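Local coordinates for protein carbohydrate kinase (PDB 2NWH) that probably transfers a phosphate group from ATP to a sugar or related substrate, as other pfkB (ribokinase-like) carbohydrate kinases do, at residues Ala46-Arg51 with Gln294-Asp299; Phe54-Ile59 with Ala78-Thr83; Phe137-Ala142 with Pro162-Ala167; Ile185-Glu190 with Ser259-Ala264; Glu273-Gly278 with Pro309-Leu314. All coordinates share one frame; numbering follows the deposited sequence.

Contact 1 of 5, residues Ala46-Arg51 with Gln294-Asp299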
# COMPACT_ATOMS: atom_id res chain seq x y z
N ALA A 46 4.05 -3.07 -4.06
CA ALA A 46 4.55 -3.90 -5.17
C ALA A 46 5.96 -4.33 -4.86
O ALA A 46 6.27 -5.52 -5.02
CB ALA A 46 4.55 -3.13 -6.51
N ARG A 47 6.81 -3.39 -4.48
CA ARG A 47 8.19 -3.72 -4.09
C ARG A 47 8.17 -4.72 -2.98
O ARG A 47 8.95 -5.68 -3.01
CB ARG A 47 8.94 -2.45 -3.66
CG ARG A 47 9.25 -1.53 -4.87
CD ARG A 47 10.31 -0.52 -4.49
NE ARG A 47 9.86 0.45 -3.47
CZ ARG A 47 10.54 1.54 -3.12
NH1 ARG A 47 11.74 1.75 -3.64
NH2 ARG A 47 10.05 2.37 -2.18
N ASN A 48 7.31 -4.51 -1.99
CA ASN A 48 7.30 -5.43 -0.83
C ASN A 48 6.93 -6.84 -1.24
O ASN A 48 7.56 -7.80 -0.79
CB ASN A 48 6.36 -4.96 0.28
CG ASN A 48 6.82 -3.66 0.92
OD1 ASN A 48 7.96 -3.25 0.74
ND2 ASN A 48 5.94 -3.01 1.68
N LEU A 49 5.90 -6.97 -2.08
CA LEU A 49 5.48 -8.28 -2.55
C LEU A 49 6.57 -8.97 -3.33
O LEU A 49 6.77 -10.19 -3.21
CB LEU A 49 4.18 -8.17 -3.39
CG LEU A 49 2.99 -7.84 -2.48
CD1 LEU A 49 1.84 -7.16 -3.30
CD2 LEU A 49 2.54 -9.08 -1.69
N SER A 50 7.29 -8.21 -4.15
CA SER A 50 8.46 -8.78 -4.87
C SER A 50 9.57 -9.28 -3.92
O SER A 50 10.13 -10.40 -4.08
CB SER A 50 8.97 -7.76 -5.90
OG SER A 50 10.01 -8.31 -6.68
N ARG A 51 9.84 -8.49 -2.90
CA ARG A 51 10.80 -8.86 -1.83
C ARG A 51 10.42 -10.13 -1.10
O ARG A 51 11.30 -10.82 -0.59
CB ARG A 51 10.88 -7.73 -0.81
CG ARG A 51 11.74 -6.56 -1.34
CD ARG A 51 11.54 -5.30 -0.50
NE ARG A 51 12.24 -4.18 -1.14
CZ ARG A 51 11.81 -2.94 -1.13
NH1 ARG A 51 10.68 -2.65 -0.48
NH2 ARG A 51 12.52 -1.98 -1.74
N GLN A 294 13.00 -1.97 2.79
CA GLN A 294 14.09 -2.70 2.11
C GLN A 294 14.58 -3.89 2.93
O GLN A 294 15.17 -4.86 2.37
CB GLN A 294 15.28 -1.81 1.78
CG GLN A 294 15.01 -0.84 0.70
CD GLN A 294 16.23 -0.06 0.38
OE1 GLN A 294 16.93 0.46 1.27
NE2 GLN A 294 16.52 0.03 -0.92
N ASP A 295 14.31 -3.85 4.22
CA ASP A 295 14.66 -5.02 5.11
C ASP A 295 13.71 -6.23 5.03
O ASP A 295 13.98 -7.29 5.61
CB ASP A 295 14.73 -4.51 6.53
CG ASP A 295 15.88 -3.55 6.73
OD1 ASP A 295 16.98 -3.78 6.17
OD2 ASP A 295 15.65 -2.54 7.41
N LEU A 296 12.60 -6.08 4.30
CA LEU A 296 11.64 -7.17 4.08
C LEU A 296 12.15 -8.24 3.14
O LEU A 296 12.65 -7.94 2.06
CB LEU A 296 10.24 -6.71 3.59
CG LEU A 296 9.43 -5.81 4.47
CD1 LEU A 296 8.22 -5.27 3.69
CD2 LEU A 296 8.92 -6.65 5.66
N SER A 297 11.99 -9.49 3.59
CA SER A 297 12.30 -10.68 2.79
C SER A 297 11.57 -11.83 3.47
O SER A 297 11.10 -11.69 4.61
CB SER A 297 13.82 -10.95 2.78
OG SER A 297 14.28 -11.34 4.06
N LYS A 298 11.45 -12.97 2.79
CA LYS A 298 10.82 -14.13 3.44
C LYS A 298 11.64 -14.45 4.67
O LYS A 298 11.10 -14.79 5.71
CB LYS A 298 10.86 -15.35 2.52
CG LYS A 298 9.87 -15.28 1.39
CD LYS A 298 9.87 -16.60 0.60
CE LYS A 298 9.13 -17.67 1.37
NZ LYS A 298 8.92 -18.90 0.53
N ASP A 299 12.95 -14.38 4.55
CA ASP A 299 13.77 -14.74 5.71
C ASP A 299 13.63 -13.78 6.90
O ASP A 299 13.63 -14.23 8.07
CB ASP A 299 15.21 -14.95 5.32
CG ASP A 299 15.39 -16.19 4.43
OD1 ASP A 299 14.47 -17.05 4.27
OD2 ASP A 299 16.49 -16.29 3.92
O HOH W 1 12.26 -13.35 0.17
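R51 and L296 meet through the side chain of one and the backbone of the other: R51 CB lies 3.4 Å from L296 O, and the arginine's extended chain runs on past that oxygen towards Q294. There the guanidinium is enclosed from two directions. Q294 CA sits 3.9 Å above the plane, over its centre, while R47 CB, from the preceding helical turn, takes the opposite face nearer the rim. In the guanidinium plane, at its edge, R51 NH1 gives N48 OD1 a weak bond of 3.0 Å, bent to 126° at the hydrogen. Beyond the arginine, L296 CD1 presses against the flat amide of N48, 3.5 Å from N48 CG. No direct hydrogen bond joins the two segments. The end of helix 41-51 is linked to the start of helix 298-305 by one water, which donates to R51 O (2.8 Å) and accepts from K298 N. S297 CA adds a nearly straight CH contact to R51 O, 3.5 Å long with 167° at the hydrogen. Second-shell bonds position these groups: D255 takes N48 ND2, and S297 OG caps S300 N as the N-cap of helix 298-305. Seen in the fold, helix 41-51 lies with A46 and L49 against strands 5-9 and 55-63, while L296 reaches over to A281, I284 and T285 of helix 271-286.

Contact 2 of 5, residues Phe54-Ile59 with Ala78-Thr83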
# COMPACT_ATOMS: atom_id res chain seq x y z
N PHE A 54 7.14 -12.88 -4.77
CA PHE A 54 6.14 -12.93 -5.85
C PHE A 54 6.66 -12.32 -7.12
O PHE A 54 7.57 -11.52 -7.09
CB PHE A 54 4.85 -12.23 -5.42
CG PHE A 54 4.13 -12.95 -4.31
CD1 PHE A 54 3.19 -13.93 -4.61
CD2 PHE A 54 4.44 -12.71 -2.99
CE1 PHE A 54 2.53 -14.64 -3.59
CE2 PHE A 54 3.81 -13.43 -1.96
CZ PHE A 54 2.83 -14.40 -2.28
N GLU A 55 6.06 -12.71 -8.25
CA GLU A 55 6.40 -12.10 -9.54
C GLU A 55 5.45 -10.91 -9.68
O GLU A 55 4.26 -11.09 -9.89
CB GLU A 55 6.27 -13.13 -10.69
CG GLU A 55 6.59 -12.47 -12.08
CD GLU A 55 6.69 -13.46 -13.22
OE1 GLU A 55 6.74 -14.67 -12.94
OE2 GLU A 55 6.71 -13.02 -14.40
N VAL A 56 5.96 -9.70 -9.51
CA VAL A 56 5.07 -8.52 -9.39
C VAL A 56 5.25 -7.62 -10.59
O VAL A 56 6.39 -7.38 -11.03
CB VAL A 56 5.30 -7.71 -8.08
CG1 VAL A 56 4.25 -6.54 -7.95
CG2 VAL A 56 5.23 -8.65 -6.85
N ARG A 57 4.11 -7.15 -11.13
CA ARG A 57 4.10 -6.14 -12.20
C ARG A 57 3.26 -4.95 -11.72
O ARG A 57 2.27 -5.13 -10.97
CB ARG A 57 3.51 -6.75 -13.49
CG ARG A 57 3.20 -5.73 -14.59
CD ARG A 57 2.59 -6.44 -15.77
NE ARG A 57 2.32 -5.55 -16.92
CZ ARG A 57 1.75 -5.97 -18.04
NH1 ARG A 57 1.33 -7.22 -18.14
NH2 ARG A 57 1.56 -5.14 -19.05
N ILE A 58 3.63 -3.73 -12.11
CA ILE A 58 2.83 -2.54 -11.75
C ILE A 58 2.48 -1.69 -12.99
O ILE A 58 3.32 -1.50 -13.88
CB ILE A 58 3.48 -1.65 -10.63
CG1 ILE A 58 2.52 -0.51 -10.20
CG2 ILE A 58 4.91 -1.09 -11.06
CD1 ILE A 58 2.95 0.14 -8.87
N ILE A 59 1.26 -1.17 -13.01
CA ILE A 59 0.83 -0.20 -14.02
C ILE A 59 0.47 1.07 -13.23
O ILE A 59 -0.51 1.08 -12.44
CB ILE A 59 -0.41 -0.69 -14.76
CG1 ILE A 59 -0.12 -2.00 -15.50
CG2 ILE A 59 -0.88 0.38 -15.86
CD1 ILE A 59 -1.47 -2.67 -16.03
N ALA A 78 13.95 -3.60 -7.17
CA ALA A 78 13.17 -4.46 -6.30
C ALA A 78 12.64 -5.68 -7.06
O ALA A 78 11.90 -6.50 -6.48
CB ALA A 78 12.05 -3.69 -5.69
N GLY A 79 13.00 -5.82 -8.33
CA GLY A 79 12.48 -6.94 -9.15
C GLY A 79 11.04 -6.80 -9.64
O GLY A 79 10.43 -7.76 -10.13
N VAL A 80 10.49 -5.58 -9.58
CA VAL A 80 9.12 -5.34 -10.04
C VAL A 80 9.20 -5.02 -11.51
O VAL A 80 10.01 -4.16 -11.92
CB VAL A 80 8.46 -4.15 -9.26
CG1 VAL A 80 7.09 -3.75 -9.85
CG2 VAL A 80 8.35 -4.46 -7.71
N GLU A 81 8.33 -5.66 -12.28
CA GLU A 81 8.14 -5.32 -13.70
C GLU A 81 7.32 -4.03 -13.81
O GLU A 81 6.16 -3.98 -13.43
CB GLU A 81 7.47 -6.47 -14.46
CG GLU A 81 7.33 -6.18 -15.99
CD GLU A 81 6.47 -7.20 -16.74
OE1 GLU A 81 5.88 -8.10 -16.08
OE2 GLU A 81 6.36 -7.09 -17.99
N ASP A 82 7.95 -2.99 -14.31
CA ASP A 82 7.34 -1.66 -14.44
C ASP A 82 6.82 -1.52 -15.84
O ASP A 82 7.62 -1.38 -16.78
CB ASP A 82 8.39 -0.57 -14.26
CG ASP A 82 7.80 0.83 -14.28
OD1 ASP A 82 6.78 1.07 -13.57
OD2 ASP A 82 8.36 1.71 -14.97
N THR A 83 5.51 -1.56 -16.01
CA THR A 83 4.90 -1.27 -17.33
C THR A 83 3.99 -0.04 -17.16
O THR A 83 2.82 -0.16 -16.91
CB THR A 83 4.11 -2.51 -17.92
OG1 THR A 83 3.07 -2.91 -17.03
CG2 THR A 83 5.03 -3.71 -18.15
O HOH W 2 8.59 -9.47 -8.88
O HOH W 3 6.07 -9.83 -14.19
O HOH W 4 8.16 -9.17 -12.08
O HOH W 5 4.11 1.31 -13.99
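A parallel strand pair closes the beta-alpha-beta unit made of strand 55-63, helix 66-77 and strand 81-87, with R57 bridging E81 (CA atoms 4.4 Å apart) and I58 bridging D82. Three backbone bonds fix the register: E81 N to V56 O at 2.9 Å, I58 N to E81 O, and T83 N to I58 O. Each is close to straight, with at least 156° at the hydrogen. On the face bearing R57 and E81, the arginine chain is extended, with CG anti to the backbone N (chi1 169°), and this carries its NE along the strand to T83. R57 NE donates to T83 OG1 over 2.7 Å at 170°, and the hydroxyl lies in the guanidinium plane. R57 NH2 adds only a weak bond to that oxygen. E81 crosses the arginine's aliphatic part at a slant, its OE1 3.7 Å from R57 CD. E81 OE2 is well out of the guanidinium plane, so any attraction there is probably one of charges, with no N-H aimed at the oxygen. The other face is apolar near its middle: I58 CG2 meets V80 CG1 at 3.6 Å. D82 turns its acid group to R62, while water joins D82 OD1 to I58 O. Where the strands diverge towards A78, another water spans V56 N (2.7 Å) and G79 O. G79, with positive phi, ends helix 66-77 in a Schellman motif and leads the chain into the returning strand, the classic beta-alpha-beta crossover at the edge of the ribokinase-type alpha/beta sheet.

Contact 3 of 5, residues Phe137-Ala142 with Pro162-Ala167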
# COMPACT_ATOMS: atom_id res chain seq x y z
N PHE A 137 -3.52 -12.38 -9.01
CA PHE A 137 -4.06 -11.59 -7.92
C PHE A 137 -3.83 -10.11 -8.29
O PHE A 137 -2.74 -9.76 -8.77
CB PHE A 137 -3.27 -11.88 -6.63
CG PHE A 137 -4.08 -11.81 -5.39
CD1 PHE A 137 -4.34 -12.97 -4.63
CD2 PHE A 137 -4.62 -10.59 -4.96
CE1 PHE A 137 -5.12 -12.91 -3.45
CE2 PHE A 137 -5.43 -10.51 -3.80
CZ PHE A 137 -5.67 -11.69 -3.03
N LEU A 138 -4.82 -9.27 -8.04
CA LEU A 138 -4.75 -7.82 -8.33
C LEU A 138 -4.64 -7.02 -7.05
O LEU A 138 -5.21 -7.41 -5.99
CB LEU A 138 -6.01 -7.34 -9.07
CG LEU A 138 -6.37 -8.12 -10.34
CD1 LEU A 138 -7.66 -7.58 -10.93
CD2 LEU A 138 -5.24 -8.12 -11.37
N LEU A 139 -3.93 -5.89 -7.15
CA LEU A 139 -3.87 -4.97 -6.04
C LEU A 139 -4.03 -3.56 -6.57
O LEU A 139 -3.34 -3.17 -7.51
CB LEU A 139 -2.53 -5.09 -5.29
CG LEU A 139 -2.27 -3.99 -4.20
CD1 LEU A 139 -3.31 -4.05 -3.05
CD2 LEU A 139 -0.80 -4.10 -3.68
N CYS A 140 -4.90 -2.77 -5.96
CA CYS A 140 -5.00 -1.38 -6.39
C CYS A 140 -4.85 -0.49 -5.18
O CYS A 140 -4.84 -0.96 -4.02
CB CYS A 140 -6.34 -1.14 -7.10
SG CYS A 140 -7.82 -1.29 -6.01
N ASP A 141 -4.75 0.81 -5.43
CA ASP A 141 -4.86 1.73 -4.34
C ASP A 141 -5.83 2.86 -4.73
O ASP A 141 -6.21 3.02 -5.91
CB ASP A 141 -3.53 2.23 -3.83
CG ASP A 141 -2.83 3.16 -4.83
OD1 ASP A 141 -3.53 3.83 -5.62
OD2 ASP A 141 -1.59 3.22 -4.80
N ALA A 142 -6.22 3.62 -3.71
CA ALA A 142 -7.25 4.61 -3.90
C ALA A 142 -6.69 5.92 -4.47
O ALA A 142 -7.38 6.95 -4.44
CB ALA A 142 -8.04 4.82 -2.55
N PRO A 162 -8.90 -12.38 -7.78
CA PRO A 162 -8.95 -11.76 -6.46
C PRO A 162 -8.49 -10.31 -6.54
O PRO A 162 -7.49 -10.00 -7.25
CB PRO A 162 -7.96 -12.60 -5.63
CG PRO A 162 -8.03 -13.97 -6.30
CD PRO A 162 -8.10 -13.63 -7.77
N LEU A 163 -9.19 -9.41 -5.83
CA LEU A 163 -8.77 -8.00 -5.79
C LEU A 163 -8.58 -7.50 -4.36
O LEU A 163 -9.51 -7.58 -3.54
CB LEU A 163 -9.81 -7.10 -6.49
CG LEU A 163 -9.66 -5.56 -6.50
CD1 LEU A 163 -8.46 -5.07 -7.27
CD2 LEU A 163 -10.94 -4.91 -7.10
N ALA A 164 -7.39 -7.00 -4.08
CA ALA A 164 -7.07 -6.27 -2.85
C ALA A 164 -6.90 -4.76 -3.11
O ALA A 164 -6.64 -4.32 -4.23
CB ALA A 164 -5.77 -6.84 -2.21
N ALA A 165 -7.02 -3.97 -2.06
CA ALA A 165 -7.01 -2.53 -2.15
C ALA A 165 -6.35 -1.92 -0.93
O ALA A 165 -6.52 -2.40 0.19
CB ALA A 165 -8.44 -2.02 -2.27
N ILE A 166 -5.60 -0.86 -1.16
CA ILE A 166 -5.03 -0.06 -0.08
C ILE A 166 -5.71 1.30 -0.09
O ILE A 166 -5.77 1.98 -1.14
CB ILE A 166 -3.50 0.10 -0.30
CG1 ILE A 166 -2.77 -1.22 -0.08
CG2 ILE A 166 -2.86 1.14 0.64
CD1 ILE A 166 -1.35 -1.13 -0.70
N ALA A 167 -6.17 1.72 1.09
CA ALA A 167 -7.04 2.87 1.26
C ALA A 167 -6.35 4.23 1.08
O ALA A 167 -7.02 5.22 0.75
CB ALA A 167 -7.73 2.81 2.62
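At the start of the strand pair, P162 CB stands over the centre of the F137 ring, 3.5 Å from the centroid and 9° off the ring normal, a CH-pi contact in which ring and proline cross at about a right angle. A164 CB meets the same ring at its edge, 4.0 Å from F137 CE2. Backbone hydrogen bonds run between parallel strands 137-141 and 163-166. L138 N donates to P162 O and A164 N to L138 O, both at 2.9 Å; C140 N to A164 O, I166 N to C140 O and A142 N to I166 O follow. The last is the most bent, with 138° at the hydrogen, where both segments leave the strand conformation. Apolar contacts fill both faces. On the face of L139 and D141, L139 has CG anti to the backbone N (chi1 171°), which sends CD1 to A164 CB at 3.8 Å and near I166 CG1. On the face of L138 and C140, L163 CD1 wedges between L138 CB and C140 SG, and C140 SG touches A165 CB at 3.9 Å. The one acid of the contact, D141, turns away from the partner strand, and its carboxylate accepts from the backbone N-H of G42, G11 and N143. The chemistry is thus that of an interior sheet, saturated main-chain polarity between apolar faces, with a carboxylate at the strand's C-terminal end held by backbone N-H groups, among them G42 at the start of helix 41-51.

Contact 4 of 5, residues Ile185-Glu190 with Ser259-Ala264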
# COMPACT_ATOMS: atom_id res chain seq x y z
N ILE A 185 -9.95 -8.08 -0.21
CA ILE A 185 -9.24 -7.58 1.00
C ILE A 185 -8.92 -6.09 0.88
O ILE A 185 -8.20 -5.67 -0.04
CB ILE A 185 -7.90 -8.30 1.27
CG1 ILE A 185 -8.07 -9.83 1.23
CG2 ILE A 185 -7.31 -7.83 2.64
CD1 ILE A 185 -6.81 -10.64 1.02
N LEU A 186 -9.44 -5.29 1.80
CA LEU A 186 -9.13 -3.86 1.84
C LEU A 186 -8.28 -3.55 3.07
O LEU A 186 -8.65 -3.88 4.21
CB LEU A 186 -10.40 -3.02 1.90
CG LEU A 186 -10.37 -1.60 1.30
CD1 LEU A 186 -11.69 -0.95 1.61
CD2 LEU A 186 -9.25 -0.68 1.77
N PHE A 187 -7.14 -2.91 2.82
CA PHE A 187 -6.21 -2.57 3.92
C PHE A 187 -6.36 -1.13 4.36
O PHE A 187 -6.26 -0.21 3.55
CB PHE A 187 -4.76 -2.85 3.54
CG PHE A 187 -4.49 -4.30 3.23
CD1 PHE A 187 -4.33 -5.22 4.26
CD2 PHE A 187 -4.42 -4.74 1.92
CE1 PHE A 187 -4.09 -6.56 3.98
CE2 PHE A 187 -4.16 -6.07 1.63
CZ PHE A 187 -4.03 -6.98 2.67
N MET A 188 -6.59 -0.94 5.65
CA MET A 188 -6.80 0.39 6.16
C MET A 188 -6.44 0.52 7.64
O MET A 188 -6.28 -0.48 8.36
CB MET A 188 -8.25 0.81 5.93
CG MET A 188 -9.27 -0.09 6.63
SD MET A 188 -10.92 0.28 6.03
CE MET A 188 -11.55 -1.34 5.68
N ASN A 189 -6.33 1.77 8.08
CA ASN A 189 -6.18 2.09 9.50
C ASN A 189 -7.54 2.56 10.06
O ASN A 189 -8.52 2.60 9.32
CB ASN A 189 -5.10 3.17 9.62
CG ASN A 189 -5.55 4.52 9.02
OD1 ASN A 189 -4.75 5.43 8.88
ND2 ASN A 189 -6.84 4.65 8.69
N GLU A 190 -7.60 2.91 11.35
CA GLU A 190 -8.88 3.36 11.96
C GLU A 190 -9.65 4.48 11.24
O GLU A 190 -10.87 4.37 11.06
CB GLU A 190 -8.66 3.77 13.43
CG GLU A 190 -8.93 2.68 14.45
CD GLU A 190 -10.37 2.59 14.90
OE1 GLU A 190 -10.94 3.62 15.33
OE2 GLU A 190 -10.93 1.48 14.84
N SER A 259 1.40 -5.96 2.50
CA SER A 259 2.21 -6.90 1.75
C SER A 259 2.35 -8.22 2.46
O SER A 259 2.28 -9.24 1.81
CB SER A 259 3.58 -6.29 1.51
OG SER A 259 3.33 -5.02 0.88
N GLY A 260 2.59 -8.18 3.78
CA GLY A 260 2.81 -9.42 4.54
C GLY A 260 1.52 -10.22 4.65
O GLY A 260 1.52 -11.44 4.49
N TYR A 261 0.42 -9.50 4.86
CA TYR A 261 -0.89 -10.16 4.94
C TYR A 261 -1.30 -10.77 3.60
O TYR A 261 -1.67 -11.94 3.52
CB TYR A 261 -1.94 -9.16 5.43
CG TYR A 261 -3.28 -9.78 5.71
CD1 TYR A 261 -3.59 -10.23 6.99
CD2 TYR A 261 -4.24 -9.95 4.68
CE1 TYR A 261 -4.82 -10.81 7.27
CE2 TYR A 261 -5.49 -10.54 4.96
CZ TYR A 261 -5.76 -10.97 6.26
OH TYR A 261 -6.98 -11.54 6.58
N LEU A 262 -1.22 -9.98 2.53
CA LEU A 262 -1.60 -10.43 1.21
C LEU A 262 -0.68 -11.55 0.77
O LEU A 262 -1.15 -12.53 0.21
CB LEU A 262 -1.57 -9.25 0.23
CG LEU A 262 -1.99 -9.50 -1.19
CD1 LEU A 262 -3.45 -9.92 -1.12
CD2 LEU A 262 -1.84 -8.21 -1.96
N ALA A 263 0.62 -11.47 1.09
CA ALA A 263 1.53 -12.57 0.77
C ALA A 263 1.07 -13.85 1.44
O ALA A 263 1.10 -14.92 0.81
CB ALA A 263 2.95 -12.28 1.14
N ALA A 264 0.67 -13.76 2.71
CA ALA A 264 0.16 -14.94 3.42
C ALA A 264 -1.12 -15.53 2.80
O ALA A 264 -1.22 -16.75 2.65
CB ALA A 264 -0.03 -14.67 4.89
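Two aromatic rings, F187 from strand 185-189 and Y261 from helix 255-266, lead this wholly apolar contact. F187 CE1 approaches Y261 CD2 to 3.5 Å, with Y261 CB 3.7 Å from the same F187 CE1. The ring planes are 77° apart and the centroids 5.6 Å apart, an oblique pairing in which Y261 CG lies in the plane of the F187 ring, at its edge. The tyrosine's rotamer helps bring the rings together, its CG lying anti to the backbone N (chi1 -172°). I185 has CG1 anti to its carbonyl carbon, which sends the branches to separate targets. I185 CG2 goes to Y261 CE2 at 4.0 Å and also lies over one face of F187, offset toward the rim; I185 CD1 goes to L262 CD1, likewise at 4.0 Å. L262 CB completes the group beside F187 CZ. No hydrogen bond crosses between the segments, and all four residues are buried. The short axes run nearly antiparallel, at 159°, 10.3 Å apart at closest, a helix lying along the strand on one face of the sheet. Strand 185-189 sits between strands 163-166 and 219-223, where V220 touches both F187 and Y261, and I271 and A274 of helix 271-286 pack against Y261.

Contact 5 of 5, residues Glu273-Gly278 with Pro309-Leu314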
# COMPACT_ATOMS: atom_id res chain seq x y z
N GLU A 273 -2.92 -16.67 10.66
CA GLU A 273 -1.56 -16.71 10.12
C GLU A 273 -1.17 -15.47 9.27
O GLU A 273 -0.06 -14.95 9.39
CB GLU A 273 -1.38 -17.98 9.29
CG GLU A 273 -1.55 -19.28 10.06
CD GLU A 273 -1.50 -20.53 9.16
OE1 GLU A 273 -2.13 -20.54 8.07
OE2 GLU A 273 -0.84 -21.52 9.55
N ALA A 274 -2.10 -15.02 8.44
CA ALA A 274 -1.91 -13.81 7.61
C ALA A 274 -1.77 -12.58 8.50
O ALA A 274 -0.93 -11.70 8.27
CB ALA A 274 -3.05 -13.66 6.66
N LEU A 275 -2.55 -12.54 9.57
CA LEU A 275 -2.47 -11.46 10.52
C LEU A 275 -1.07 -11.35 11.13
O LEU A 275 -0.48 -10.26 11.19
CB LEU A 275 -3.43 -11.75 11.67
CG LEU A 275 -4.27 -10.59 12.21
CD1 LEU A 275 -5.22 -11.09 13.32
CD2 LEU A 275 -3.35 -9.54 12.72
N ARG A 276 -0.56 -12.49 11.62
CA ARG A 276 0.77 -12.51 12.24
C ARG A 276 1.90 -12.22 11.24
O ARG A 276 2.90 -11.61 11.63
CB ARG A 276 1.02 -13.81 12.98
CG ARG A 276 0.11 -13.93 14.22
CD ARG A 276 0.50 -15.11 15.09
NE ARG A 276 1.76 -14.84 15.79
CZ ARG A 276 2.88 -15.53 15.59
NH1 ARG A 276 2.92 -16.50 14.69
NH2 ARG A 276 3.97 -15.23 16.30
N GLN A 277 1.75 -12.66 9.98
CA GLN A 277 2.78 -12.35 8.98
C GLN A 277 2.81 -10.87 8.64
O GLN A 277 3.91 -10.27 8.49
CB GLN A 277 2.64 -13.17 7.68
CG GLN A 277 3.73 -12.78 6.65
CD GLN A 277 3.84 -13.71 5.47
OE1 GLN A 277 4.15 -14.91 5.61
NE2 GLN A 277 3.61 -13.18 4.29
N GLY A 278 1.62 -10.27 8.51
CA GLY A 278 1.51 -8.84 8.23
C GLY A 278 2.11 -8.03 9.38
O GLY A 278 2.85 -7.06 9.16
N PRO A 309 3.08 -11.06 18.70
CA PRO A 309 2.06 -11.62 19.59
C PRO A 309 1.18 -12.67 18.89
O PRO A 309 1.02 -12.64 17.67
CB PRO A 309 1.22 -10.39 19.97
CG PRO A 309 2.17 -9.22 19.82
CD PRO A 309 3.09 -9.59 18.69
N GLN A 310 0.61 -13.57 19.67
CA GLN A 310 -0.39 -14.51 19.12
C GLN A 310 -1.67 -13.84 18.59
O GLN A 310 -2.02 -12.73 19.02
CB GLN A 310 -0.74 -15.60 20.14
CG GLN A 310 0.20 -16.80 20.05
CD GLN A 310 0.39 -17.30 18.61
OE1 GLN A 310 -0.55 -17.28 17.79
NE2 GLN A 310 1.61 -17.75 18.30
N ALA A 311 -2.33 -14.50 17.63
CA ALA A 311 -3.58 -14.01 17.06
C ALA A 311 -4.71 -14.88 17.58
O ALA A 311 -4.50 -16.05 17.90
CB ALA A 311 -3.55 -14.01 15.51
N GLU A 312 -5.90 -14.29 17.69
CA GLU A 312 -7.07 -14.99 18.23
C GLU A 312 -8.22 -14.94 17.23
O GLU A 312 -8.68 -13.85 16.90
CB GLU A 312 -7.49 -14.34 19.57
CG GLU A 312 -8.78 -14.90 20.19
CD GLU A 312 -9.04 -14.43 21.64
OE1 GLU A 312 -9.05 -13.21 21.92
OE2 GLU A 312 -9.26 -15.31 22.51
N MET A 313 -8.65 -16.10 16.72
CA MET A 313 -9.89 -16.18 15.93
C MET A 313 -11.06 -15.81 16.84
O MET A 313 -11.04 -16.09 18.04
CB MET A 313 -10.11 -17.58 15.34
CG MET A 313 -9.48 -17.84 13.96
SD MET A 313 -10.13 -16.93 12.54
CE MET A 313 -9.03 -17.60 11.30
N LEU A 314 -12.08 -15.19 16.26
CA LEU A 314 -13.26 -14.75 17.00
C LEU A 314 -14.55 -15.17 16.29
O LEU A 314 -15.47 -15.75 16.90
CB LEU A 314 -13.22 -13.23 17.20
CG LEU A 314 -12.08 -12.62 18.02
CD1 LEU A 314 -12.16 -11.10 18.00
CD2 LEU A 314 -12.04 -13.15 19.48
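R276 and A311, the residues most enclosed here, meet where the arginine's aliphatic part slides past the methyl group, R276 CG lying 3.9 Å from A311 CB. Beyond it the chain bends at chi3 (72°), which swings the guanidinium round to the backbone of P309. R276 NE donates to P309 O over 3.0 Å, with 157° at the hydrogen. The oxygen is in the guanidinium plane, yet seen from the carbonyl the donor stands above the carbonyl plane. R276 NH2 turns to V308 O, one residue earlier in the chain, so the arginine grips two successive carbonyls. The contact fastens helix 271-286 to the C-terminal strand 311-313, which ends the large mixed sheet beside strand 236-239. L275 backs the same methyl from the preceding helix position, its CD1 4.0 Å from A311 CB, and leans as well on A237 and L239 of strand 236-239. Q310, at the solvent side, folds back at chi2 to place its amide over the guanidinium. Q310 NE2 is 3.7 Å above the centre of that plane, and the two flat groups are 28° apart, a loose face-on overlap. Its OE1 accepts weak hydrogen bonds from A311 N and R272 NH1.

Overall arrangement
Contacts 3 and 4 form the interior and share the central sheet: strand 163-166 of the first is hydrogen-bonded to strand 185-189 of the second, and F137 packs on L262. They differ in kind, since contact 3 joins strands through backbone bonds and contact 4 joins helix to sheet through apolar side chains alone. Contact 2 repeats the parallel beta-alpha-beta pairing of contact 3 at the sheet's outer end, with an arginine, acids and bridging waters, where contact 3 has a single acid. Contacts 1 and 2 are partly buried; contact 5 lies furthest from the chain centre. Contacts 1 and 5 both use an arginine, R276 bonding a carbonyl while R51 only packs across, leaving the polar link to a water. Helix 255-266 touches L49, F54 and Q277.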